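Local coordinates for protein methyl transferase from Methanosarcina acetivorans (Methanosarcina acetivorans, PDB 6MRO) that probably transfers a methyl group from S-adenosylmethionine to an acceptor, and binds S-adenosylhomocysteine and calcium ions, at residues P20-L25 and F135-S140; H123-L128 and P164-I169; M49-G54 and R77-N82; I168-D173 and A187-A192. The protein carries 1 engineered substitution. All blocks are in the same frame, centred on the assembly; numbering follows the deposited sequence.

Contact 1: P20-L25 and F135-S140; sequences PAFQAL and FMLCFS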
loop_
_atom_site.group_PDB
_atom_site.type_symbol
_atom_site.label_atom_id
_atom_site.label_comp_id
_atom_site.label_asym_id
_atom_site.label_seq_id
_atom_site.Cartn_x
_atom_site.Cartn_y
_atom_site.Cartn_z
ATOM N N PRO A 20 -0.023 8.492 -8.473
ATOM C CA PRO A 20 -1.193 8.881 -9.274
ATOM C C PRO A 20 -2.315 7.863 -9.235
ATOM O O PRO A 20 -3.488 8.261 -9.239
ATOM C CB PRO A 20 -0.608 9.048 -10.681
ATOM C CG PRO A 20 0.806 9.466 -10.431
ATOM C CD PRO A 20 1.247 8.785 -9.163
ATOM N N ALA A 21 -2.002 6.567 -9.162
ATOM C CA ALA A 21 -3.068 5.565 -9.136
ATOM C C ALA A 21 -3.980 5.764 -7.933
ATOM O O ALA A 21 -5.199 5.579 -8.030
ATOM C CB ALA A 21 -2.475 4.154 -9.138
ATOM N N PHE A 22 -3.413 6.163 -6.789
ATOM C CA PHE A 22 -4.246 6.394 -5.614
ATOM C C PHE A 22 -4.942 7.752 -5.662
ATOM O O PHE A 22 -6.082 7.870 -5.195
ATOM C CB PHE A 22 -3.395 6.224 -4.354
ATOM C CG PHE A 22 -3.064 4.781 -4.057
ATOM C CD1 PHE A 22 -4.021 3.931 -3.516
ATOM C CD2 PHE A 22 -1.812 4.270 -4.334
ATOM C CE1 PHE A 22 -3.725 2.589 -3.269
ATOM C CE2 PHE A 22 -1.510 2.923 -4.091
ATOM C CZ PHE A 22 -2.464 2.092 -3.561
ATOM N N GLN A 23 -4.294 8.778 -6.227
ATOM C CA GLN A 23 -4.986 10.044 -6.462
ATOM C C GLN A 23 -6.203 9.839 -7.355
ATOM O O GLN A 23 -7.258 10.456 -7.145
ATOM C CB GLN A 23 -4.041 11.060 -7.105
ATOM C CG GLN A 23 -4.751 12.270 -7.721
ATOM C CD GLN A 23 -5.426 13.151 -6.678
ATOM O OE1 GLN A 23 -4.918 13.310 -5.564
ATOM N NE2 GLN A 23 -6.575 13.726 -7.033
ATOM N N ALA A 24 -6.086 8.936 -8.328
ATOM C CA ALA A 24 -7.179 8.697 -9.264
ATOM C C ALA A 24 -8.340 7.977 -8.590
ATOM O O ALA A 24 -9.493 8.131 -9.013
ATOM C CB ALA A 24 -6.665 7.892 -10.460
ATOM N N LEU A 25 -8.052 7.187 -7.549
ATOM C CA LEU A 25 -9.113 6.539 -6.782
ATOM C C LEU A 25 -9.940 7.562 -6.026
ATOM O O LEU A 25 -11.131 7.344 -5.783
ATOM C CB LEU A 25 -8.522 5.520 -5.799
ATOM C CG LEU A 25 -7.906 4.257 -6.405
ATOM C CD1 LEU A 25 -7.214 3.422 -5.316
ATOM C CD2 LEU A 25 -9.009 3.455 -7.099
ATOM N N PHE A 135 -6.971 -1.721 -1.923
ATOM C CA PHE A 135 -6.378 -1.194 -3.149
ATOM C C PHE A 135 -4.877 -1.418 -3.090
ATOM O O PHE A 135 -4.214 -0.964 -2.145
ATOM C CB PHE A 135 -6.676 0.297 -3.305
ATOM C CG PHE A 135 -8.136 0.602 -3.420
ATOM C CD1 PHE A 135 -8.815 0.319 -4.597
ATOM C CD2 PHE A 135 -8.826 1.175 -2.366
ATOM C CE1 PHE A 135 -10.171 0.587 -4.720
ATOM C CE2 PHE A 135 -10.179 1.472 -2.483
ATOM C CZ PHE A 135 -10.856 1.176 -3.654
ATOM N N MET A 136 -4.343 -2.113 -4.091
ATOM C CA MET A 136 -2.940 -2.489 -4.091
ATOM C C MET A 136 -2.312 -2.119 -5.421
ATOM O O MET A 136 -2.871 -2.411 -6.481
ATOM C CB MET A 136 -2.783 -3.984 -3.813
ATOM C CG MET A 136 -1.343 -4.465 -3.715
ATOM S SD MET A 136 -0.600 -4.888 -5.317
ATOM C CE MET A 136 -1.451 -6.442 -5.623
ATOM N N LEU A 137 -1.148 -1.485 -5.355
ATOM C CA LEU A 137 -0.409 -1.059 -6.532
ATOM C C LEU A 137 0.916 -1.798 -6.589
ATOM O O LEU A 137 1.667 -1.810 -5.605
ATOM C CB LEU A 137 -0.206 0.458 -6.484
ATOM C CG LEU A 137 0.655 1.156 -7.535
ATOM C CD1 LEU A 137 -0.080 1.179 -8.851
ATOM C CD2 LEU A 137 0.957 2.597 -7.043
ATOM N N CYS A 138 1.213 -2.393 -7.745
ATOM C CA CYS A 138 2.454 -3.135 -7.909
ATOM C C CYS A 138 2.912 -3.055 -9.361
ATOM O O CYS A 138 2.145 -2.709 -10.265
ATOM C CB CYS A 138 2.275 -4.596 -7.456
ATOM S SG CYS A 138 1.041 -5.509 -8.435
ATOM N N PHE A 139 4.185 -3.362 -9.577
ATOM C CA PHE A 139 4.701 -3.427 -10.938
ATOM C C PHE A 139 4.095 -4.626 -11.658
ATOM O O PHE A 139 3.910 -5.689 -11.066
ATOM C CB PHE A 139 6.224 -3.530 -10.925
ATOM C CG PHE A 139 6.901 -2.336 -10.336
ATOM C CD1 PHE A 139 6.665 -1.071 -10.845
ATOM C CD2 PHE A 139 7.754 -2.473 -9.254
ATOM C CE1 PHE A 139 7.279 0.048 -10.290
ATOM C CE2 PHE A 139 8.373 -1.365 -8.704
ATOM C CZ PHE A 139 8.128 -0.104 -9.224
ATOM N N SER A 140 3.789 -4.456 -12.943
ATOM C CA SER A 140 3.084 -5.487 -13.688
ATOM C C SER A 140 4.060 -6.445 -14.362
ATOM O O SER A 140 5.144 -6.059 -14.818
ATOM C CB SER A 140 2.149 -4.875 -14.739
ATOM O OG SER A 140 2.832 -4.005 -15.622
#

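Contact 2: H123-L128 and P164-I169; sequences HVHKVL and PLFNII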
loop_
_atom_site.group_PDB
_atom_site.type_symbol
_atom_site.label_atom_id
_atom_site.label_comp_id
_atom_site.label_asym_id
_atom_site.label_seq_id
_atom_site.Cartn_x
_atom_site.Cartn_y
_atom_site.Cartn_z
ATOM N N HIS A 123 -3.790 -11.252 7.431
ATOM C CA HIS A 123 -3.796 -10.101 8.327
ATOM C C HIS A 123 -4.532 -8.924 7.713
ATOM O O HIS A 123 -5.292 -8.234 8.401
ATOM C CB HIS A 123 -2.362 -9.711 8.690
ATOM C CG HIS A 123 -1.858 -10.404 9.912
ATOM N ND1 HIS A 123 -1.234 -11.632 9.866
ATOM C CD2 HIS A 123 -1.944 -10.073 11.222
ATOM C CE1 HIS A 123 -0.930 -12.014 11.093
ATOM N NE2 HIS A 123 -1.352 -11.088 11.934
ATOM N N VAL A 124 -4.304 -8.669 6.422
ATOM C CA VAL A 124 -5.039 -7.615 5.734
ATOM C C VAL A 124 -6.534 -7.907 5.766
ATOM O O VAL A 124 -7.355 -7.029 6.069
ATOM C CB VAL A 124 -4.527 -7.463 4.290
ATOM C CG1 VAL A 124 -5.420 -6.501 3.523
ATOM C CG2 VAL A 124 -3.068 -6.996 4.288
ATOM N N HIS A 125 -6.908 -9.158 5.453
ATOM C CA HIS A 125 -8.312 -9.556 5.471
ATOM C C HIS A 125 -8.925 -9.332 6.848
ATOM O O HIS A 125 -10.052 -8.844 6.958
ATOM C CB HIS A 125 -8.444 -11.029 5.050
ATOM C CG HIS A 125 -9.826 -11.594 5.192
ATOM N ND1 HIS A 125 -10.737 -11.608 4.157
ATOM C CD2 HIS A 125 -10.439 -12.200 6.236
ATOM C CE1 HIS A 125 -11.861 -12.173 4.564
ATOM N NE2 HIS A 125 -11.705 -12.549 5.821
ATOM N N LYS A 126 -8.170 -9.633 7.909
ATOM C CA LYS A 126 -8.714 -9.575 9.265
ATOM C C LYS A 126 -9.046 -8.145 9.688
ATOM O O LYS A 126 -10.104 -7.906 10.274
ATOM C CB LYS A 126 -7.724 -10.215 10.241
ATOM C CG LYS A 126 -8.187 -10.258 11.690
ATOM C CD LYS A 126 -7.085 -10.799 12.596
ATOM C CE LYS A 126 -7.500 -10.743 14.064
ATOM N NZ LYS A 126 -8.753 -11.515 14.306
ATOM N N VAL A 127 -8.164 -7.174 9.403
ATOM C CA VAL A 127 -8.396 -5.806 9.880
ATOM C C VAL A 127 -9.383 -5.014 9.038
ATOM O O VAL A 127 -9.851 -3.959 9.489
ATOM C CB VAL A 127 -7.085 -4.999 9.980
ATOM C CG1 VAL A 127 -6.150 -5.681 10.972
ATOM C CG2 VAL A 127 -6.452 -4.817 8.605
ATOM N N LEU A 128 -9.739 -5.498 7.846
ATOM C CA LEU A 128 -10.721 -4.820 7.011
ATOM C C LEU A 128 -12.137 -5.038 7.536
ATOM O O LEU A 128 -12.469 -6.117 8.033
ATOM C CB LEU A 128 -10.628 -5.336 5.574
ATOM C CG LEU A 128 -9.722 -4.500 4.682
ATOM C CD1 LEU A 128 -9.390 -5.296 3.414
ATOM C CD2 LEU A 128 -10.378 -3.160 4.337
ATOM N N PRO A 164 -8.577 -16.146 -2.710
ATOM C CA PRO A 164 -9.066 -17.005 -1.606
ATOM C C PRO A 164 -9.812 -16.263 -0.510
ATOM O O PRO A 164 -10.765 -16.814 0.060
ATOM C CB PRO A 164 -7.784 -17.646 -1.064
ATOM C CG PRO A 164 -6.904 -17.728 -2.237
ATOM C CD PRO A 164 -7.159 -16.461 -3.006
ATOM N N LEU A 165 -9.411 -15.032 -0.192
ATOM C CA LEU A 165 -10.047 -14.270 0.869
ATOM C C LEU A 165 -10.777 -13.023 0.384
ATOM O O LEU A 165 -11.532 -12.432 1.163
ATOM C CB LEU A 165 -9.008 -13.865 1.928
ATOM C CG LEU A 165 -8.298 -15.003 2.668
ATOM C CD1 LEU A 165 -7.165 -14.437 3.505
ATOM C CD2 LEU A 165 -9.270 -15.769 3.541
ATOM N N PHE A 166 -10.589 -12.609 -0.868
ATOM C CA PHE A 166 -11.150 -11.354 -1.353
ATOM C C PHE A 166 -11.945 -11.570 -2.629
ATOM O O PHE A 166 -11.698 -12.511 -3.393
ATOM C CB PHE A 166 -10.063 -10.313 -1.640
ATOM C CG PHE A 166 -9.272 -9.913 -0.429
ATOM C CD1 PHE A 166 -8.184 -10.662 -0.021
ATOM C CD2 PHE A 166 -9.629 -8.795 0.313
ATOM C CE1 PHE A 166 -7.464 -10.305 1.104
ATOM C CE2 PHE A 166 -8.909 -8.437 1.432
ATOM C CZ PHE A 166 -7.821 -9.182 1.820
ATOM N N ASN A 167 -12.893 -10.670 -2.860
ATOM C CA ASN A 167 -13.568 -10.595 -4.145
ATOM C C ASN A 167 -12.835 -9.561 -4.989
ATOM O O ASN A 167 -12.691 -8.401 -4.586
ATOM C CB ASN A 167 -15.043 -10.242 -3.978
ATOM C CG ASN A 167 -15.812 -11.325 -3.257
ATOM O OD1 ASN A 167 -15.643 -12.517 -3.533
ATOM N ND2 ASN A 167 -16.646 -10.922 -2.315
ATOM N N ILE A 168 -12.336 -9.993 -6.132
ATOM C CA ILE A 168 -11.539 -9.124 -6.982
ATOM C C ILE A 168 -12.501 -8.339 -7.860
ATOM O O ILE A 168 -13.350 -8.929 -8.544
ATOM C CB ILE A 168 -10.537 -9.938 -7.806
ATOM C CG1 ILE A 168 -9.552 -10.616 -6.850
ATOM C CG2 ILE A 168 -9.797 -9.037 -8.786
ATOM C CD1 ILE A 168 -8.574 -11.532 -7.516
ATOM N N ILE A 169 -12.410 -7.015 -7.802
ATOM C CA ILE A 169 -13.266 -6.172 -8.627
ATOM C C ILE A 169 -12.630 -5.924 -9.985
ATOM O O ILE A 169 -13.251 -6.156 -11.029
ATOM C CB ILE A 169 -13.587 -4.851 -7.894
ATOM C CG1 ILE A 169 -14.131 -5.132 -6.483
ATOM C CG2 ILE A 169 -14.574 -4.019 -8.704
ATOM C CD1 ILE A 169 -15.420 -5.911 -6.448
#

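Contact 3: M49-G54 and R77-N82; sequences MLAKNG and RHVKVN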
loop_
_atom_site.group_PDB
_atom_site.type_symbol
_atom_site.label_atom_id
_atom_site.label_comp_id
_atom_site.label_asym_id
_atom_site.label_seq_id
_atom_site.Cartn_x
_atom_site.Cartn_y
_atom_site.Cartn_z
ATOM N N MET A 49 -2.516 12.192 1.685
ATOM C CA MET A 49 -3.523 12.491 0.673
ATOM C C MET A 49 -4.900 11.995 1.111
ATOM O O MET A 49 -5.903 12.716 0.988
ATOM C CB MET A 49 -3.100 11.872 -0.659
ATOM C CG MET A 49 -3.977 12.279 -1.809
ATOM S SD MET A 49 -5.302 11.083 -1.973
ATOM C CE MET A 49 -4.399 9.639 -2.531
ATOM N N LEU A 50 -4.971 10.769 1.621
ATOM C CA LEU A 50 -6.250 10.238 2.091
ATOM C C LEU A 50 -6.801 11.081 3.229
ATOM O O LEU A 50 -8.006 11.345 3.299
ATOM C CB LEU A 50 -6.081 8.790 2.550
ATOM C CG LEU A 50 -5.956 7.757 1.425
ATOM C CD1 LEU A 50 -5.990 6.334 1.975
ATOM C CD2 LEU A 50 -7.059 7.971 0.425
ATOM N N ALA A 51 -5.914 11.514 4.134
ATOM C CA ALA A 51 -6.318 12.358 5.252
ATOM C C ALA A 51 -6.855 13.698 4.774
ATOM O O ALA A 51 -7.815 14.225 5.345
ATOM C CB ALA A 51 -5.132 12.548 6.206
ATOM N N LYS A 52 -6.256 14.276 3.725
ATOM C CA LYS A 52 -6.753 15.540 3.188
ATOM C C LYS A 52 -8.023 15.371 2.367
ATOM O O LYS A 52 -8.595 16.372 1.924
ATOM C CB LYS A 52 -5.679 16.228 2.330
ATOM C CG LYS A 52 -4.729 17.130 3.115
ATOM C CD LYS A 52 -3.970 18.083 2.194
ATOM C CE LYS A 52 -2.676 18.573 2.839
ATOM N NZ LYS A 52 -2.884 19.685 3.819
ATOM N N ASN A 53 -8.474 14.140 2.147
ATOM C CA ASN A 53 -9.709 13.869 1.428
ATOM C C ASN A 53 -10.729 13.124 2.283
ATOM O O ASN A 53 -11.470 12.268 1.794
ATOM C CB ASN A 53 -9.409 13.115 0.138
ATOM C CG ASN A 53 -8.790 14.024 -0.899
ATOM O OD1 ASN A 53 -9.490 14.777 -1.559
ATOM N ND2 ASN A 53 -7.472 14.008 -0.993
ATOM N N GLY A 54 -10.771 13.443 3.572
ATOM C CA GLY A 54 -11.879 13.052 4.424
ATOM C C GLY A 54 -11.780 11.707 5.105
ATOM O O GLY A 54 -12.771 11.270 5.705
ATOM N N ARG A 77 2.210 19.906 7.074
ATOM C CA ARG A 77 1.078 20.146 6.192
ATOM C C ARG A 77 -0.252 20.228 6.933
ATOM O O ARG A 77 -1.307 20.200 6.287
ATOM C CB ARG A 77 1.026 19.065 5.117
ATOM C CG ARG A 77 2.298 19.030 4.301
ATOM C CD ARG A 77 2.430 17.754 3.513
ATOM N NE ARG A 77 3.664 17.739 2.733
ATOM C CZ ARG A 77 3.989 16.785 1.863
ATOM N NH1 ARG A 77 3.174 15.758 1.664
ATOM N NH2 ARG A 77 5.136 16.855 1.202
ATOM N N HIS A 78 -0.220 20.325 8.265
ATOM C CA HIS A 78 -1.410 20.578 9.081
ATOM C C HIS A 78 -2.478 19.513 8.858
ATOM O O HIS A 78 -3.659 19.810 8.667
ATOM C CB HIS A 78 -1.961 21.980 8.818
ATOM C CG HIS A 78 -0.902 23.037 8.810
ATOM N ND1 HIS A 78 -0.343 23.538 9.967
ATOM C CD2 HIS A 78 -0.272 23.662 7.786
ATOM C CE1 HIS A 78 0.572 24.439 9.657
ATOM N NE2 HIS A 78 0.637 24.531 8.340
ATOM N N VAL A 79 -2.071 18.273 8.931
ATOM C CA VAL A 79 -2.972 17.180 8.730
ATOM C C VAL A 79 -2.785 16.170 9.843
ATOM O O VAL A 79 -1.727 15.963 10.295
ATOM C CB VAL A 79 -2.690 16.532 7.358
ATOM C CG1 VAL A 79 -3.533 15.317 7.174
ATOM C CG2 VAL A 79 -2.911 17.484 6.238
ATOM N N LYS A 80 -3.852 15.539 10.273
ATOM C CA LYS A 80 -3.773 14.582 11.316
ATOM C C LYS A 80 -3.747 13.193 10.746
ATOM O O LYS A 80 -4.610 12.841 10.013
ATOM C CB LYS A 80 -5.002 14.660 12.207
ATOM C CG LYS A 80 -5.224 15.975 12.907
ATOM C CD LYS A 80 -4.123 16.323 13.905
ATOM C CE LYS A 80 -4.345 17.602 14.680
ATOM N NZ LYS A 80 -3.194 17.838 15.595
ATOM N N VAL A 81 -2.721 12.431 11.065
ATOM C CA VAL A 81 -2.595 11.064 10.648
ATOM C C VAL A 81 -1.988 10.299 11.795
ATOM O O VAL A 81 -1.161 10.834 12.468
ATOM C CB VAL A 81 -1.669 10.855 9.445
ATOM C CG1 VAL A 81 -1.587 9.386 9.104
ATOM C CG2 VAL A 81 -2.095 11.635 8.249
ATOM N N ASN A 82 -2.405 9.055 11.995
ATOM C CA ASN A 82 -1.887 8.154 13.030
ATOM C C ASN A 82 -0.785 7.290 12.410
ATOM O O ASN A 82 -1.041 6.218 11.863
ATOM C CB ASN A 82 -3.036 7.324 13.597
ATOM C CG ASN A 82 -2.608 6.348 14.675
ATOM O OD1 ASN A 82 -1.781 6.654 15.527
ATOM N ND2 ASN A 82 -3.198 5.157 14.646
#

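Contact 4: I168-D173 and A187-A192; sequences IIYIKD and AYLLSA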
loop_
_atom_site.group_PDB
_atom_site.type_symbol
_atom_site.label_atom_id
_atom_site.label_comp_id
_atom_site.label_asym_id
_atom_site.label_seq_id
_atom_site.Cartn_x
_atom_site.Cartn_y
_atom_site.Cartn_z
ATOM N N ILE A 168 -12.336 -9.993 -6.132
ATOM C CA ILE A 168 -11.539 -9.124 -6.982
ATOM C C ILE A 168 -12.501 -8.339 -7.860
ATOM O O ILE A 168 -13.350 -8.929 -8.544
ATOM C CB ILE A 168 -10.537 -9.938 -7.806
ATOM C CG1 ILE A 168 -9.552 -10.616 -6.850
ATOM C CG2 ILE A 168 -9.797 -9.037 -8.786
ATOM C CD1 ILE A 168 -8.574 -11.532 -7.516
ATOM N N ILE A 169 -12.410 -7.015 -7.802
ATOM C CA ILE A 169 -13.266 -6.172 -8.627
ATOM C C ILE A 169 -12.630 -5.924 -9.985
ATOM O O ILE A 169 -13.251 -6.156 -11.029
ATOM C CB ILE A 169 -13.587 -4.851 -7.894
ATOM C CG1 ILE A 169 -14.131 -5.132 -6.483
ATOM C CG2 ILE A 169 -14.574 -4.019 -8.704
ATOM C CD1 ILE A 169 -15.420 -5.911 -6.448
ATOM N N TYR A 170 -11.365 -5.510 -9.980
ATOM C CA TYR A 170 -10.603 -5.361 -11.207
ATOM C C TYR A 170 -9.116 -5.433 -10.895
ATOM O O TYR A 170 -8.688 -5.237 -9.753
ATOM C CB TYR A 170 -10.936 -4.050 -11.928
ATOM C CG TYR A 170 -10.660 -2.755 -11.171
ATOM C CD1 TYR A 170 -9.350 -2.302 -10.939
ATOM C CD2 TYR A 170 -11.712 -1.951 -10.754
ATOM C CE1 TYR A 170 -9.115 -1.111 -10.280
ATOM C CE2 TYR A 170 -11.486 -0.757 -10.086
ATOM C CZ TYR A 170 -10.190 -0.345 -9.849
ATOM O OH TYR A 170 -9.969 0.843 -9.198
ATOM N N ILE A 171 -8.340 -5.740 -11.931
ATOM C CA ILE A 171 -6.899 -5.495 -11.964
ATOM C C ILE A 171 -6.647 -4.653 -13.211
ATOM O O ILE A 171 -6.793 -5.147 -14.339
ATOM C CB ILE A 171 -6.088 -6.799 -11.998
ATOM C CG1 ILE A 171 -6.496 -7.722 -10.842
ATOM C CG2 ILE A 171 -4.595 -6.495 -11.954
ATOM C CD1 ILE A 171 -5.976 -9.143 -10.965
ATOM N N LYS A 172 -6.282 -3.389 -13.012
ATOM C CA LYS A 172 -6.183 -2.397 -14.073
ATOM C C LYS A 172 -4.727 -2.061 -14.368
ATOM O O LYS A 172 -3.907 -1.948 -13.450
ATOM C CB LYS A 172 -6.918 -1.107 -13.686
ATOM C CG LYS A 172 -8.364 -1.065 -14.113
ATOM C CD LYS A 172 -9.057 0.217 -13.653
ATOM C CE LYS A 172 -10.531 0.161 -14.026
ATOM N NZ LYS A 172 -11.368 1.139 -13.287
ATOM N N ASP A 173 -4.415 -1.878 -15.645
ATOM C CA ASP A 173 -3.128 -1.306 -16.022
ATOM C C ASP A 173 -3.074 0.147 -15.577
ATOM O O ASP A 173 -3.976 0.933 -15.879
ATOM C CB ASP A 173 -2.914 -1.392 -17.533
ATOM C CG ASP A 173 -2.685 -2.812 -18.010
ATOM O OD1 ASP A 173 -3.577 -3.364 -18.689
ATOM O OD2 ASP A 173 -1.607 -3.374 -17.712
ATOM N N ALA A 187 2.324 -0.794 -14.356
ATOM C CA ALA A 187 1.891 -1.233 -13.040
ATOM C C ALA A 187 0.483 -1.811 -13.132
ATOM O O ALA A 187 -0.227 -1.634 -14.131
ATOM C CB ALA A 187 1.941 -0.072 -12.035
ATOM N N TYR A 188 0.098 -2.524 -12.072
ATOM C CA TYR A 188 -1.258 -3.015 -11.869
ATOM C C TYR A 188 -1.876 -2.360 -10.643
ATOM O O TYR A 188 -1.205 -2.177 -9.621
ATOM C CB TYR A 188 -1.289 -4.531 -11.668
ATOM C CG TYR A 188 -1.225 -5.325 -12.941
ATOM C CD1 TYR A 188 -1.903 -4.906 -14.076
ATOM C CD2 TYR A 188 -0.481 -6.506 -13.011
ATOM C CE1 TYR A 188 -1.852 -5.638 -15.246
ATOM C CE2 TYR A 188 -0.424 -7.244 -14.175
ATOM C CZ TYR A 188 -1.110 -6.800 -15.294
ATOM O OH TYR A 188 -1.047 -7.529 -16.464
ATOM N N LEU A 189 -3.165 -2.035 -10.733
ATOM C CA LEU A 189 -3.942 -1.603 -9.577
ATOM C C LEU A 189 -5.051 -2.619 -9.343
ATOM O O LEU A 189 -5.920 -2.812 -10.205
ATOM C CB LEU A 189 -4.530 -0.209 -9.776
ATOM C CG LEU A 189 -5.360 0.276 -8.580
ATOM C CD1 LEU A 189 -4.449 0.662 -7.420
ATOM C CD2 LEU A 189 -6.266 1.430 -8.988
ATOM N N LEU A 190 -4.996 -3.282 -8.198
ATOM C CA LEU A 190 -6.031 -4.205 -7.778
ATOM C C LEU A 190 -7.047 -3.471 -6.915
ATOM O O LEU A 190 -6.678 -2.773 -5.958
ATOM C CB LEU A 190 -5.415 -5.371 -7.003
ATOM C CG LEU A 190 -6.363 -6.160 -6.096
ATOM C CD1 LEU A 190 -7.312 -7.014 -6.942
ATOM C CD2 LEU A 190 -5.527 -7.029 -5.159
ATOM N N SER A 191 -8.321 -3.644 -7.244
ATOM C CA SER A 191 -9.424 -3.270 -6.373
ATOM C C SER A 191 -10.079 -4.558 -5.900
ATOM O O SER A 191 -10.528 -5.369 -6.721
ATOM C CB SER A 191 -10.433 -2.381 -7.095
ATOM O OG SER A 191 -11.597 -2.178 -6.301
ATOM N N ALA A 192 -10.103 -4.762 -4.586
ATOM C CA ALA A 192 -10.676 -5.972 -4.023
ATOM C C ALA A 192 -11.548 -5.600 -2.833
ATOM O O ALA A 192 -11.415 -4.513 -2.264
ATOM C CB ALA A 192 -9.575 -6.959 -3.625
HETATM O O HOH W 1 0.608 -2.588 -16.544
#

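Contact 1: P20-L25 and F135-S140
Leu25 rests one methyl group on the Phe135 ring. Its CD1 stands over a face of the ring, 3.9 Å from the centroid and 27° off the normal, in a CH-pi contact. The methyl is offset toward the rim, where Leu25 CD1 comes within 3.5 Å of Phe135 CG. The second branch, Leu25 CD2, reaches farther along the same ring, to 3.9 Å from Phe135 CE1. Beside this pair the outer end of the Phe22 ring bears on two strand residues at once: Phe22 CE1 lies 3.7 Å from Phe135 CB, and Phe22 CE2 lies 3.7 Å from Leu137 CB. The carbonyl oxygen of Phe135 meets the Phe22 ring at its edge, in the ring plane. Phe22 gets there through its first torsion (chi1 -74°, CG anti to the carbonyl carbon), since its CB does not itself aim at the strand. Ala21 CB completes the row, 3.8 Å from Leu137 CD1. The setting is the Rossmann-like sheet of class I methyltransferases: helix 20-27 packs on strand 132-139, the axes of the two short segments roughly antiparallel, at 153°. Phe135 and Leu137 are held by backbone hydrogen bonds to strand 100-106, while Met136, whose side chain points to the other face, bonds to Leu190 of strand 184-193. Phe22 also packs on Ser106, a residue of the S-adenosylhomocysteine site, and Leu25 on Tyr170 and Leu189.

Contact 2: H123-L128 and P164-I169
The Phe166 ring drives its far end into the last turn of helix 114-127, and this is the close-packed half of the contact. Phe166 CZ lies 3.7 Å from His125 CA and 3.8 Å from His125 CB, while Val124 CG1 comes to 4.0 Å from the same ring atom. Leu128 CD1 meets the ring at its edge, in plane, 3.7 Å from Phe166 CE2. Val124, Leu128 and Phe166 are buried; the first two pack further on Tyr134 of strand 132-139. The contact thus joins the C-terminal end of helix 114-127 to the loop leading into outer strand 167-177 of the Rossmann-like sheet. His125 directs its ND1 edge over a face of Phe166 in a T-shaped pair, with centroids 5.7 Å apart and planes at 83°. A first torsion of 173° places the imidazole there, away from its own backbone N and toward the incoming chain. The other half is looser and nearer to solvent. Here Leu165 CD2 stands over one face of the imidazole, while Leu165 CB lies 3.6 Å from His125 ND1 at its corner. Polar contact across the segments amounts to one weak hydrogen bond, His125 ND1 to Leu165 O at 3.2 Å, bent to 121° at the hydrogen. Such a poor bond implies that apolar and aromatic packing carries the junction.

Contact 3: M49-G54 and R77-N82
Two torsions bring Ala51 and Lys52 onto residues 77-79. At Val79 CG1 is anti to the backbone N (chi1 175°), which turns this branch to Ala51 and the other, CG2, to Lys52. The lysine chain, in one of its two conformers, runs out fairly straight and bends at its last torsion (chi4 -80°), bringing NZ to the carbonyl of Arg77. In a Rossmann-like fold these segments belong to successive beta-alpha-beta crossovers: a type I turn from Ala51 to Gly54 follows helix 45-51, and residues 77-82 lead from helix 64-76 into the edge strand 82-85. In that conformer the hydrogen bond from Lys52 NZ to Arg77 O is 3.0 Å long, lies in the carbonyl plane and makes an angle of 153° at the oxygen; as a constant feature it is doubtful. Lys52 CG then passes 3.6 Å from Val79 CG2, the two side chains crossing at about a right angle. The Arg77 guanidinium is engaged elsewhere, in a salt bridge with Glu45. His78, with positive phi, is the C-prime residue of the Schellman motif that ends helix 64-76 and turns the chain toward Val79. Val81 packs on Val57 of the neighbouring strand as well. The apolar meeting point is Ala51 CB: its approach to Val79 CG1 is tighter than usual and to be read with caution, but it lies 3.8 Å from Val81 CG2.

Contact 4: I168-D173 and A187-A192
Ile168 starts the pairing opposite Ala192, its CG2 3.7 Å from Leu190 CD1. Ile169 and Tyr170 then both face Ser191, a classic beta bulge: Ser191 O accepts the Ile169 N-H at 2.7 Å and, weakly, that of Tyr170 at 3.4 Å. The Tyr170 ring, swung between its own backbone N and carbonyl carbon (chi1 61°), lies flat over Ser191, whose CB stands 3.5 Å from the ring centroid and 15° off the normal. The Tyr170 hydroxyl is hydrogen-bonded to Glu30. Ile171 turns to the other side of the sheet, setting CG2 over a face of the Tyr188 ring, 4.1 Å from its centroid. Lys172 lays CD on the other face of the Tyr170 ring and exchanges two backbone hydrogen bonds with Leu189. Asp173 runs alongside Tyr188, carboxylate and ring planes 41° apart. A water donates to Asp173 OD2 at 2.6 Å and to Ala187 O at 2.7 Å, while Lys142 forms a salt bridge with the same carboxylate oxygen. Pairing strands 167-177 and 184-193 in this way makes the antiparallel hairpin that closes the sheet in class I methyltransferases, strand order 3-2-1-4-5-7-6.

How the contacts relate
Contacts 1, 2 and 4 gather at one side of the sheet, around strands 132-139, 184-193 and 167-177; contact 3 lies toward the other edge, by strand 82-85, its centre about 25 Å from those of contacts 2 and 4. Contacts 1 and 4, with centres about 8 Å apart, meet where Cys138 O and Tyr188 N are 2.7 Å apart, probably hydrogen-bonded. Contacts 2 and 4 share Ile168 and Ile169; just before these, Phe166 packs on Ala192. Met49, not itself in contact 3, packs in one conformer on Phe22 and Gln23. The Leu137 side chain comes about 7 Å from bound S-adenosylhomocysteine, and the Tyr188 side chain about 9 Å from a calcium ion.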